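Local atomic coordinates of protease (Helicobacter pylori, PDB entry 5EUF), a protein that is a zinc-dependent peptidase of the M16 family that probably cleaves the human junctional adhesion molecule JAM-A, compromising the gastric epithelial barrier. Residues B[20-25]-B[193-198]; B[28-33]-B[94-99]; B[239-244]-B[414-419]; B[249-254]-B[312-317]. All coordinates share one frame; numbering follows the deposited sequence.

Contact 1. Residues B[20-25]-B[193-198]; sequences VSVPLE and IVLVVG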
loop_
_atom_site.group_PDB
_atom_site.type_symbol
_atom_site.label_atom_id
_atom_site.label_comp_id
_atom_site.label_asym_id
_atom_site.label_seq_id
_atom_site.Cartn_x
_atom_site.Cartn_y
_atom_site.Cartn_z
ATOM N N VAL B 20 22.837 7.115 27.018
ATOM C CA VAL B 20 22.050 7.794 28.040
ATOM C C VAL B 20 22.035 7.013 29.350
ATOM O O VAL B 20 21.602 5.859 29.395
ATOM C CB VAL B 20 20.600 8.025 27.578
ATOM C CG1 VAL B 20 19.817 8.761 28.655
ATOM C CG2 VAL B 20 20.574 8.798 26.263
ATOM N N SER B 21 22.512 7.659 30.409
ATOM C CA SER B 21 22.535 7.067 31.739
ATOM C C SER B 21 21.495 7.727 32.638
ATOM O O SER B 21 21.484 8.947 32.793
ATOM C CB SER B 21 23.932 7.199 32.355
ATOM O OG SER B 21 23.927 6.835 33.724
ATOM N N VAL B 22 20.616 6.920 33.222
ATOM C CA VAL B 22 19.592 7.437 34.124
ATOM C C VAL B 22 19.716 6.781 35.500
ATOM O O VAL B 22 19.049 5.787 35.782
ATOM C CB VAL B 22 18.169 7.204 33.571
ATOM C CG1 VAL B 22 17.152 8.023 34.356
ATOM C CG2 VAL B 22 18.105 7.560 32.096
ATOM N N PRO B 23 20.584 7.337 36.358
ATOM C CA PRO B 23 20.834 6.774 37.688
ATOM C C PRO B 23 19.603 6.800 38.586
ATOM O O PRO B 23 18.776 7.708 38.483
ATOM C CB PRO B 23 21.931 7.681 38.256
ATOM C CG PRO B 23 22.561 8.314 37.070
ATOM C CD PRO B 23 21.458 8.488 36.076
ATOM N N LEU B 24 19.492 5.800 39.452
ATOM C CA LEU B 24 18.431 5.747 40.448
ATOM C C LEU B 24 19.011 5.345 41.800
ATOM O O LEU B 24 19.248 4.162 42.056
ATOM C CB LEU B 24 17.330 4.767 40.028
ATOM C CG LEU B 24 16.481 5.119 38.801
ATOM C CD1 LEU B 24 15.439 4.039 38.541
ATOM C CD2 LEU B 24 15.815 6.476 38.966
ATOM N N GLU B 25 19.254 6.335 42.655
ATOM C CA GLU B 25 19.766 6.084 43.996
ATOM C C GLU B 25 18.751 5.290 44.810
ATOM O O GLU B 25 19.100 4.304 45.461
ATOM C CB GLU B 25 20.103 7.399 44.701
ATOM N N ILE B 193 20.891 3.786 20.061
ATOM C CA ILE B 193 20.995 4.432 21.366
ATOM C C ILE B 193 21.160 3.398 22.473
ATOM O O ILE B 193 20.358 2.472 22.584
ATOM C CB ILE B 193 19.753 5.288 21.688
ATOM C CG1 ILE B 193 19.576 6.404 20.657
ATOM C CG2 ILE B 193 19.853 5.867 23.094
ATOM C CD1 ILE B 193 18.303 7.207 20.846
ATOM N N VAL B 194 22.198 3.557 23.287
ATOM C CA VAL B 194 22.405 2.683 24.435
ATOM C C VAL B 194 21.938 3.385 25.706
ATOM O O VAL B 194 22.512 4.394 26.121
ATOM C CB VAL B 194 23.880 2.264 24.583
ATOM C CG1 VAL B 194 24.075 1.425 25.837
ATOM C CG2 VAL B 194 24.341 1.499 23.349
ATOM N N LEU B 195 20.887 2.843 26.312
ATOM C CA LEU B 195 20.263 3.446 27.482
ATOM C C LEU B 195 20.426 2.556 28.706
ATOM O O LEU B 195 20.103 1.371 28.664
ATOM C CB LEU B 195 18.779 3.706 27.209
ATOM C CG LEU B 195 17.878 4.136 28.367
ATOM C CD1 LEU B 195 18.224 5.537 28.837
ATOM C CD2 LEU B 195 16.414 4.050 27.961
ATOM N N VAL B 196 20.936 3.128 29.794
ATOM C CA VAL B 196 21.110 2.382 31.038
ATOM C C VAL B 196 20.401 3.075 32.199
ATOM O O VAL B 196 20.705 4.220 32.537
ATOM C CB VAL B 196 22.602 2.199 31.388
ATOM C CG1 VAL B 196 22.747 1.491 32.727
ATOM C CG2 VAL B 196 23.321 1.426 30.286
ATOM N N VAL B 197 19.450 2.369 32.803
ATOM C CA VAL B 197 18.643 2.920 33.886
ATOM C C VAL B 197 18.716 2.024 35.122
ATOM O O VAL B 197 18.645 0.799 35.012
ATOM C CB VAL B 197 17.162 3.085 33.459
ATOM C CG1 VAL B 197 16.334 3.681 34.587
ATOM C CG2 VAL B 197 17.055 3.943 32.207
ATOM N N GLY B 198 18.865 2.634 36.295
ATOM C CA GLY B 198 18.887 1.882 37.535
ATOM C C GLY B 198 19.902 2.399 38.536
ATOM O O GLY B 198 20.208 3.590 38.570
#

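Contact 2. Residues B[28-33]-B[94-99]; sequences TGVIEV and FIKTSE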
loop_
_atom_site.group_PDB
_atom_site.type_symbol
_atom_site.label_atom_id
_atom_site.label_comp_id
_atom_site.label_asym_id
_atom_site.label_seq_id
_atom_site.Cartn_x
_atom_site.Cartn_y
_atom_site.Cartn_z
ATOM N N THR B 28 18.448 -0.460 44.530
ATOM C CA THR B 28 19.676 -1.138 44.932
ATOM C C THR B 28 20.014 -2.342 44.059
ATOM O O THR B 28 19.326 -3.367 44.081
ATOM C CB THR B 28 19.603 -1.583 46.404
ATOM O OG1 THR B 28 19.343 -0.441 47.228
ATOM C CG2 THR B 28 20.919 -2.222 46.836
ATOM N N GLY B 29 21.088 -2.200 43.288
ATOM C CA GLY B 29 21.593 -3.276 42.460
ATOM C C GLY B 29 20.918 -3.360 41.106
ATOM O O GLY B 29 21.588 -3.479 40.087
ATOM N N VAL B 30 19.593 -3.282 41.101
ATOM C CA VAL B 30 18.803 -3.509 39.896
ATOM C C VAL B 30 19.012 -2.443 38.820
ATOM O O VAL B 30 18.888 -1.247 39.081
ATOM C CB VAL B 30 17.302 -3.582 40.237
ATOM C CG1 VAL B 30 16.487 -3.912 38.997
ATOM C CG2 VAL B 30 17.063 -4.613 41.326
ATOM N N ILE B 31 19.343 -2.886 37.609
ATOM C CA ILE B 31 19.456 -1.990 36.461
ATOM C C ILE B 31 18.802 -2.593 35.224
ATOM O O ILE B 31 18.433 -3.767 35.212
ATOM C CB ILE B 31 20.924 -1.665 36.107
ATOM C CG1 ILE B 31 21.625 -2.908 35.555
ATOM C CG2 ILE B 31 21.667 -1.083 37.303
ATOM C CD1 ILE B 31 23.002 -2.635 35.011
ATOM N N GLU B 32 18.665 -1.780 34.184
ATOM C CA GLU B 32 18.234 -2.277 32.883
ATOM C C GLU B 32 19.114 -1.706 31.777
ATOM O O GLU B 32 19.336 -0.496 31.708
ATOM C CB GLU B 32 16.767 -1.937 32.616
ATOM C CG GLU B 32 16.284 -2.446 31.264
ATOM C CD GLU B 32 14.793 -2.283 31.063
ATOM O OE1 GLU B 32 14.389 -1.758 30.005
ATOM O OE2 GLU B 32 14.023 -2.690 31.956
ATOM N N VAL B 33 19.614 -2.587 30.915
ATOM C CA VAL B 33 20.490 -2.178 29.824
ATOM C C VAL B 33 19.737 -2.172 28.499
ATOM O O VAL B 33 19.402 -3.227 27.969
ATOM C CB VAL B 33 21.712 -3.108 29.706
ATOM C CG1 VAL B 33 22.675 -2.580 28.662
ATOM C CG2 VAL B 33 22.403 -3.240 31.051
ATOM N N PHE B 94 16.468 -5.054 25.555
ATOM C CA PHE B 94 16.901 -4.731 26.913
ATOM C C PHE B 94 17.180 -5.959 27.777
ATOM O O PHE B 94 16.540 -7.001 27.631
ATOM C CB PHE B 94 15.866 -3.835 27.611
ATOM C CG PHE B 94 14.517 -4.477 27.785
ATOM C CD1 PHE B 94 14.230 -5.227 28.918
ATOM C CD2 PHE B 94 13.530 -4.315 26.826
ATOM C CE1 PHE B 94 12.991 -5.815 29.079
ATOM C CE2 PHE B 94 12.288 -4.899 26.982
ATOM C CZ PHE B 94 12.018 -5.650 28.111
ATOM N N ILE B 95 18.144 -5.813 28.682
ATOM C CA ILE B 95 18.473 -6.851 29.653
ATOM C C ILE B 95 18.149 -6.385 31.069
ATOM O O ILE B 95 18.565 -5.303 31.484
ATOM C CB ILE B 95 19.967 -7.244 29.591
ATOM C CG1 ILE B 95 20.304 -7.893 28.248
ATOM C CG2 ILE B 95 20.320 -8.192 30.723
ATOM C CD1 ILE B 95 21.756 -8.302 28.124
ATOM N N LYS B 96 17.397 -7.202 31.801
ATOM C CA LYS B 96 17.111 -6.938 33.207
ATOM C C LYS B 96 18.100 -7.676 34.099
ATOM O O LYS B 96 18.108 -8.905 34.133
ATOM C CB LYS B 96 15.684 -7.358 33.560
ATOM C CG LYS B 96 14.619 -6.363 33.150
ATOM C CD LYS B 96 14.737 -5.088 33.960
ATOM C CE LYS B 96 14.544 -5.356 35.441
ATOM N NZ LYS B 96 14.610 -4.097 36.229
ATOM N N THR B 97 18.931 -6.932 34.819
ATOM C CA THR B 97 19.911 -7.556 35.701
ATOM C C THR B 97 20.398 -6.593 36.783
ATOM O O THR B 97 19.725 -5.613 37.103
ATOM C CB THR B 97 21.120 -8.086 34.899
ATOM O OG1 THR B 97 22.102 -8.613 35.800
ATOM C CG2 THR B 97 21.739 -6.978 34.060
ATOM N N SER B 98 21.561 -6.889 37.354
ATOM C CA SER B 98 22.167 -6.015 38.352
ATOM C C SER B 98 23.357 -5.274 37.753
ATOM O O SER B 98 23.742 -5.530 36.612
ATOM C CB SER B 98 22.598 -6.812 39.582
ATOM O OG SER B 98 23.537 -7.811 39.233
ATOM N N GLU B 99 23.940 -4.358 38.522
ATOM C CA GLU B 99 25.045 -3.543 38.022
ATOM C C GLU B 99 26.309 -4.380 37.857
ATOM O O GLU B 99 27.225 -4.000 37.125
ATOM C CB GLU B 99 25.310 -2.354 38.953
ATOM C CG GLU B 99 26.090 -2.691 40.219
ATOM C CD GLU B 99 27.589 -2.518 40.048
ATOM O OE1 GLU B 99 28.005 -1.901 39.044
ATOM O OE2 GLU B 99 28.348 -3.003 40.915
#

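Contact 3. Residues B[239-244]-B[414-419]; sequences TAVVHK and TVFLKP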
loop_
_atom_site.group_PDB
_atom_site.type_symbol
_atom_site.label_atom_id
_atom_site.label_comp_id
_atom_site.label_asym_id
_atom_site.label_seq_id
_atom_site.Cartn_x
_atom_site.Cartn_y
_atom_site.Cartn_z
ATOM N N THR B 239 -14.325 2.682 5.461
ATOM C CA THR B 239 -14.800 1.461 6.107
ATOM C C THR B 239 -14.366 0.197 5.372
ATOM O O THR B 239 -14.023 0.227 4.187
ATOM C CB THR B 239 -16.340 1.425 6.231
ATOM O OG1 THR B 239 -16.922 1.193 4.941
ATOM C CG2 THR B 239 -16.872 2.723 6.816
ATOM N N ALA B 240 -14.400 -0.915 6.097
ATOM C CA ALA B 240 -14.063 -2.220 5.556
ATOM C C ALA B 240 -14.670 -3.307 6.432
ATOM O O ALA B 240 -14.574 -3.255 7.657
ATOM C CB ALA B 240 -12.559 -2.385 5.463
ATOM N N VAL B 241 -15.310 -4.286 5.804
ATOM C CA VAL B 241 -15.861 -5.413 6.539
ATOM C C VAL B 241 -14.986 -6.638 6.325
ATOM O O VAL B 241 -14.612 -6.950 5.195
ATOM C CB VAL B 241 -17.307 -5.721 6.109
ATOM C CG1 VAL B 241 -17.785 -7.021 6.736
ATOM C CG2 VAL B 241 -18.226 -4.570 6.486
ATOM N N VAL B 242 -14.644 -7.323 7.411
ATOM C CA VAL B 242 -13.827 -8.524 7.309
ATOM C C VAL B 242 -14.574 -9.762 7.798
ATOM O O VAL B 242 -14.802 -9.931 8.994
ATOM C CB VAL B 242 -12.517 -8.379 8.101
ATOM C CG1 VAL B 242 -11.727 -9.677 8.057
ATOM C CG2 VAL B 242 -11.695 -7.227 7.547
ATOM N N HIS B 243 -14.961 -10.617 6.858
ATOM C CA HIS B 243 -15.575 -11.894 7.193
ATOM C C HIS B 243 -14.502 -12.963 7.371
ATOM O O HIS B 243 -13.735 -13.244 6.449
ATOM C CB HIS B 243 -16.575 -12.320 6.116
ATOM C CG HIS B 243 -17.872 -11.574 6.164
ATOM N ND1 HIS B 243 -18.900 -11.925 7.012
ATOM C CD2 HIS B 243 -18.310 -10.501 5.464
ATOM C CE1 HIS B 243 -19.914 -11.097 6.836
ATOM N NE2 HIS B 243 -19.583 -10.223 5.903
ATOM N N LYS B 244 -14.445 -13.548 8.564
ATOM C CA LYS B 244 -13.475 -14.596 8.850
ATOM C C LYS B 244 -14.179 -15.832 9.394
ATOM O O LYS B 244 -15.150 -15.720 10.141
ATOM C CB LYS B 244 -12.423 -14.100 9.843
ATOM C CG LYS B 244 -11.073 -14.782 9.693
ATOM C CD LYS B 244 -10.496 -14.539 8.305
ATOM C CE LYS B 244 -9.227 -15.341 8.078
ATOM N NZ LYS B 244 -8.680 -15.132 6.708
ATOM N N THR B 414 -13.259 2.694 10.112
ATOM C CA THR B 414 -14.052 1.688 10.802
ATOM C C THR B 414 -13.915 0.316 10.154
ATOM O O THR B 414 -14.143 0.161 8.957
ATOM C CB THR B 414 -15.537 2.083 10.834
ATOM O OG1 THR B 414 -15.681 3.360 11.466
ATOM C CG2 THR B 414 -16.345 1.050 11.591
ATOM N N VAL B 415 -13.543 -0.682 10.949
ATOM C CA VAL B 415 -13.408 -2.042 10.441
ATOM C C VAL B 415 -14.247 -3.020 11.255
ATOM O O VAL B 415 -14.100 -3.112 12.474
ATOM C CB VAL B 415 -11.938 -2.504 10.449
ATOM C CG1 VAL B 415 -11.830 -3.951 9.993
ATOM C CG2 VAL B 415 -11.096 -1.596 9.566
ATOM N N PHE B 416 -15.129 -3.747 10.573
ATOM C CA PHE B 416 -15.996 -4.728 11.220
ATOM C C PHE B 416 -15.443 -6.143 11.077
ATOM O O PHE B 416 -14.937 -6.518 10.017
ATOM C CB PHE B 416 -17.407 -4.667 10.633
ATOM C CG PHE B 416 -18.100 -3.351 10.841
ATOM C CD1 PHE B 416 -18.118 -2.750 12.089
ATOM C CD2 PHE B 416 -18.732 -2.713 9.785
ATOM C CE1 PHE B 416 -18.758 -1.537 12.278
ATOM C CE2 PHE B 416 -19.373 -1.502 9.968
ATOM C CZ PHE B 416 -19.386 -0.913 11.216
ATOM N N LEU B 417 -15.551 -6.930 12.142
ATOM C CA LEU B 417 -15.123 -8.323 12.097
ATOM C C LEU B 417 -16.316 -9.261 12.265
ATOM O O LEU B 417 -16.951 -9.294 13.317
ATOM C CB LEU B 417 -14.074 -8.598 13.170
ATOM C CG LEU B 417 -13.308 -9.909 13.003
ATOM C CD1 LEU B 417 -12.671 -9.976 11.628
ATOM C CD2 LEU B 417 -12.258 -10.051 14.088
ATOM N N LYS B 418 -16.610 -10.018 11.214
ATOM C CA LYS B 418 -17.773 -10.897 11.177
ATOM C C LYS B 418 -17.370 -12.288 10.682
ATOM O O LYS B 418 -16.257 -12.465 10.190
ATOM C CB LYS B 418 -18.850 -10.295 10.270
ATOM C CG LYS B 418 -19.364 -8.943 10.713
ATOM C CD LYS B 418 -20.406 -8.421 9.741
ATOM C CE LYS B 418 -21.036 -7.139 10.252
ATOM N NZ LYS B 418 -22.118 -6.655 9.351
ATOM N N PRO B 419 -18.252 -13.292 10.830
ATOM C CA PRO B 419 -19.506 -13.325 11.592
ATOM C C PRO B 419 -19.268 -13.694 13.049
ATOM O O PRO B 419 -18.727 -14.772 13.296
ATOM C CB PRO B 419 -20.327 -14.413 10.881
ATOM C CG PRO B 419 -19.588 -14.705 9.599
ATOM C CD PRO B 419 -18.159 -14.440 9.917
#

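Contact 4. Residues B[249-254]-B[312-317]; sequences LEWVAL and LFIAGG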
loop_
_atom_site.group_PDB
_atom_site.type_symbol
_atom_site.label_atom_id
_atom_site.label_comp_id
_atom_site.label_asym_id
_atom_site.label_seq_id
_atom_site.Cartn_x
_atom_site.Cartn_y
_atom_site.Cartn_z
ATOM N N LEU B 249 -17.621 -14.222 17.530
ATOM C CA LEU B 249 -18.152 -12.962 18.043
ATOM C C LEU B 249 -17.799 -11.833 17.083
ATOM O O LEU B 249 -16.797 -11.910 16.375
ATOM C CB LEU B 249 -17.604 -12.660 19.439
ATOM C CG LEU B 249 -17.965 -13.647 20.547
ATOM C CD1 LEU B 249 -17.510 -13.129 21.906
ATOM C CD2 LEU B 249 -19.460 -13.921 20.543
ATOM N N GLU B 250 -18.618 -10.787 17.055
ATOM C CA GLU B 250 -18.354 -9.667 16.159
ATOM C C GLU B 250 -17.524 -8.582 16.841
ATOM O O GLU B 250 -17.817 -8.169 17.962
ATOM C CB GLU B 250 -19.663 -9.081 15.622
ATOM C CG GLU B 250 -20.403 -10.014 14.669
ATOM C CD GLU B 250 -21.447 -9.299 13.825
ATOM O OE1 GLU B 250 -21.462 -8.051 13.816
ATOM O OE2 GLU B 250 -22.251 -9.991 13.166
ATOM N N TRP B 251 -16.480 -8.133 16.151
ATOM C CA TRP B 251 -15.580 -7.109 16.669
ATOM C C TRP B 251 -15.678 -5.820 15.858
ATOM O O TRP B 251 -16.170 -5.823 14.730
ATOM C CB TRP B 251 -14.139 -7.618 16.663
ATOM C CG TRP B 251 -13.909 -8.776 17.580
ATOM C CD1 TRP B 251 -14.314 -10.065 17.392
ATOM C CD2 TRP B 251 -13.210 -8.752 18.829
ATOM N NE1 TRP B 251 -13.915 -10.845 18.451
ATOM C CE2 TRP B 251 -13.235 -10.062 19.346
ATOM C CE3 TRP B 251 -12.565 -7.750 19.559
ATOM C CZ2 TRP B 251 -12.642 -10.396 20.560
ATOM C CZ3 TRP B 251 -11.980 -8.082 20.765
ATOM C CH2 TRP B 251 -12.021 -9.393 21.253
ATOM N N VAL B 252 -15.208 -4.719 16.435
ATOM C CA VAL B 252 -15.210 -3.436 15.741
ATOM C C VAL B 252 -13.949 -2.632 16.054
ATOM O O VAL B 252 -13.448 -2.647 17.177
ATOM C CB VAL B 252 -16.457 -2.595 16.104
ATOM C CG1 VAL B 252 -16.483 -2.285 17.589
ATOM C CG2 VAL B 252 -16.508 -1.309 15.282
ATOM N N ALA B 253 -13.426 -1.950 15.043
ATOM C CA ALA B 253 -12.317 -1.033 15.237
ATOM C C ALA B 253 -12.683 0.337 14.685
ATOM O O ALA B 253 -12.918 0.486 13.490
ATOM C CB ALA B 253 -11.060 -1.560 14.572
ATOM N N LEU B 254 -12.749 1.330 15.564
ATOM C CA LEU B 254 -13.048 2.696 15.153
ATOM C C LEU B 254 -11.874 3.603 15.489
ATOM O O LEU B 254 -11.580 3.841 16.659
ATOM C CB LEU B 254 -14.327 3.203 15.824
ATOM C CG LEU B 254 -14.676 4.683 15.617
ATOM C CD1 LEU B 254 -14.806 5.025 14.139
ATOM C CD2 LEU B 254 -15.950 5.050 16.364
ATOM N N LEU B 312 -7.426 4.967 18.721
ATOM C CA LEU B 312 -8.076 3.716 18.344
ATOM C C LEU B 312 -9.090 3.195 19.365
ATOM O O LEU B 312 -8.770 3.030 20.540
ATOM C CB LEU B 312 -7.008 2.652 18.094
ATOM C CG LEU B 312 -7.467 1.341 17.464
ATOM C CD1 LEU B 312 -8.161 1.604 16.140
ATOM C CD2 LEU B 312 -6.281 0.415 17.272
ATOM N N PHE B 313 -10.311 2.937 18.900
ATOM C CA PHE B 313 -11.339 2.280 19.709
ATOM C C PHE B 313 -11.548 0.841 19.247
ATOM O O PHE B 313 -11.811 0.596 18.069
ATOM C CB PHE B 313 -12.671 3.030 19.626
ATOM C CG PHE B 313 -12.642 4.400 20.234
ATOM C CD1 PHE B 313 -12.973 4.586 21.567
ATOM C CD2 PHE B 313 -12.303 5.504 19.469
ATOM C CE1 PHE B 313 -12.955 5.847 22.129
ATOM C CE2 PHE B 313 -12.284 6.768 20.026
ATOM C CZ PHE B 313 -12.609 6.939 21.356
ATOM N N ILE B 314 -11.439 -0.109 20.170
ATOM C CA ILE B 314 -11.653 -1.516 19.836
ATOM C C ILE B 314 -12.653 -2.170 20.788
ATOM O O ILE B 314 -12.533 -2.046 22.007
ATOM C CB ILE B 314 -10.334 -2.310 19.863
ATOM C CG1 ILE B 314 -9.330 -1.711 18.877
ATOM C CG2 ILE B 314 -10.588 -3.774 19.541
ATOM C CD1 ILE B 314 -8.026 -2.465 18.796
ATOM N N ALA B 315 -13.638 -2.864 20.229
ATOM C CA ALA B 315 -14.663 -3.512 21.039
ATOM C C ALA B 315 -15.090 -4.859 20.455
ATOM O O ALA B 315 -15.319 -4.986 19.253
ATOM C CB ALA B 315 -15.865 -2.601 21.189
ATOM N N GLY B 316 -15.187 -5.862 21.322
ATOM C CA GLY B 316 -15.635 -7.184 20.925
ATOM C C GLY B 316 -16.937 -7.540 21.613
ATOM O O GLY B 316 -16.992 -7.665 22.838
ATOM N N GLY B 317 -17.989 -7.712 20.820
ATOM C CA GLY B 317 -19.323 -7.879 21.360
ATOM C C GLY B 317 -19.611 -9.226 21.991
ATOM O O GLY B 317 -18.922 -10.214 21.731
#

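Contact 1. Residues B[20-25]-B[193-198]
V20 and L195 meet at the tightly packed end of this contact, where the strands of 20-25 and 193-198 run parallel, 5° apart. L195 CD1 lies 3.6 Å from V20 CG1 and 3.8 Å from V22 CG2, so a single leucine methyl serves both valines. With CG anti to the backbone N (chi1 171°) and a turn at chi2, the leucine leans across to them. V22 and V197 instead run alongside each other in the same direction, with V22 CB 3.7 Å from V197 CG2. Branched valines suit these extended backbones. G198, also buried, has a positive phi suited to a residue without a side chain, and its N bonds to V22 O at 3.2 Å.

The backbone bonds V20 N to V194 O (2.9 Å) and V196 N to V20 O (2.8 Å) belong to the mixed sheet of the N-terminal M16 domain, in which strand 192-198 lies between strands 18-23 and 30-37. Helix 365-376 covers the face of V20, V22, L195 and V197. Helix 202-213 covers that of S21 and V196, where S21 OG bonds to S202 OG.

Toward the partly exposed P23 and L24 the packing thins, and L24 CD1 is 4.1 Å from V197 CG1.

Contact 2. Residues B[28-33]-B[94-99]
I31 and T97 face each other as a hydrogen-bonded antiparallel pair, with I31 N giving a nearly straight bond to T97 O (2.8 Å, 174°) and T97 N a longer one to I31 O (3.2 Å). V33 and I95 repeat the pattern through two bonds of 3.0 Å, V33 N to I95 O and I95 N to V33 O. Past the strand end, E99 N makes a weak bond to G29 O; the positive phi of G29 is easily reached by glycine.

Between them E32 and K96 form a non-hydrogen-bonded pair. E32 is extended, CG anti to the backbone N (chi1 -180°), which carries its carboxylate beside F94, the two planes 21° apart and OE1 3.5 Å from F94 CB. K96 bends twice along its chain, bringing CD within 3.2 Å of E32 OE2 while NZ curls back beside V30 CG1. The charged ends of E32 and K96 stay beyond salt-bridge range: E32 OE1 forms a salt bridge with R92, and K96 NZ bonds to S366 OG.

On the face of I31, V33, I95 and T97 the packing is largely apolar. V33 CB and I95 CB stand 4.5 Å apart, and L102, L106 and F109 of helix 102-113 cover I31, V33 and I95.

Strand 30-37 lies between 192-198 and 91-98 in the mixed sheet of the N-terminal M16 peptidase domain. Here the F94 side chain lies about 9 Å from that of E56, the probable catalytic proton acceptor.

Contact 3. Residues B[239-244]-B[414-419]
V241 points its CG2 at the rim of the F416 ring, close to the ring plane and 3.8 Å from CD2, so aliphatic branch and phenyl meet at an edge. Further along the same face, K418 CB comes obliquely to the imidazole of H243, 3.6 Å from ND1, and P419 CG approaches that ring near its plane, 3.9 Å from ND1. P419, the last residue, follows a cis peptide bond. K418 runs on extended, which carries NZ to a salt bridge with E324; its CB and CD methylenes give the imidazole an apolar neighbour.

On the opposite face V242 sets one methyl against each of two partners: CG1 lies 3.7 Å from L417 CD1, while CG2 lies 4.1 Å from V415 CG1. Both beta-branch arms are thus used. The strands are parallel, bonded among others by V242 N to F416 O (2.7 Å) and by K418 N to V242 O (2.9 Å, 177°).

Helix 142-154 packs on A240, V242 and V415, helix 323-338 on T414 and F416, and strand 251-258 continues the sheet beyond 414-418. At the other edge T239 and A240 pair antiparallel with a strand of the second subunit, and T239 OG1 is hydrogen-bonded to T239 OG1 of that subunit.

Contact 4. Residues B[249-254]-B[312-317]
V252 and A315, like L254 and F313, form hydrogen-bonded pairs of an antiparallel ladder (axes 171° apart), with V252 N to A315 O at 2.8 Å and F313 N to L254 O at 2.7 Å, and G317 N to E250 O (2.9 Å) closes the row.

W251 lies flat over G316. The glycine CA sits over one face of the indole, 3.7 Å from the centroid of its six-membered ring and 23° off the normal, a CH-pi contact. With CG beside the backbone N (chi1 -65°), the indole lies across the neighbouring strand, and a residue lacking a side chain lets it come close. I314 CG2 lies more loosely at the edge of the same indole.

On the other face of the sheet stand V252, L254, F313 and A315. V252 CG1 packs 3.7 Å from A315 CB, a small methyl matching a branched arm. F313 presents its ring edge to L254 O, with CD2 3.3 Å away.

In this M16 domain, classed as inactive, the side chains meet almost wholly through apolar groups, and the polar grip comes from the main chain; E250 turns its carboxylate to A323 N, while hydrocarbon and indole surfaces meet helices 142-154 and 323-338.

The four contacts fall into two pairs on opposite sides of the chain's centre. Contacts 1 and 2, centres 10 Å apart, share one mixed sheet, joined where V197 O accepts a probable hydrogen bond from E32 N; contacts 3 and 4, also 10 Å apart, share another through strands 412-418 and 251-258. Contact 2 is nested within the loop closed by contact 1, as contact 4 is within contact 3, and the pairs follow in series. Centres in different pairs are 38 to 44 Å apart. In each sheet one parallel pair lies next to antiparallel strands, consistent with the two related domains of M16 peptidases, the first carrying zinc ligands H53, E133 and probably H57.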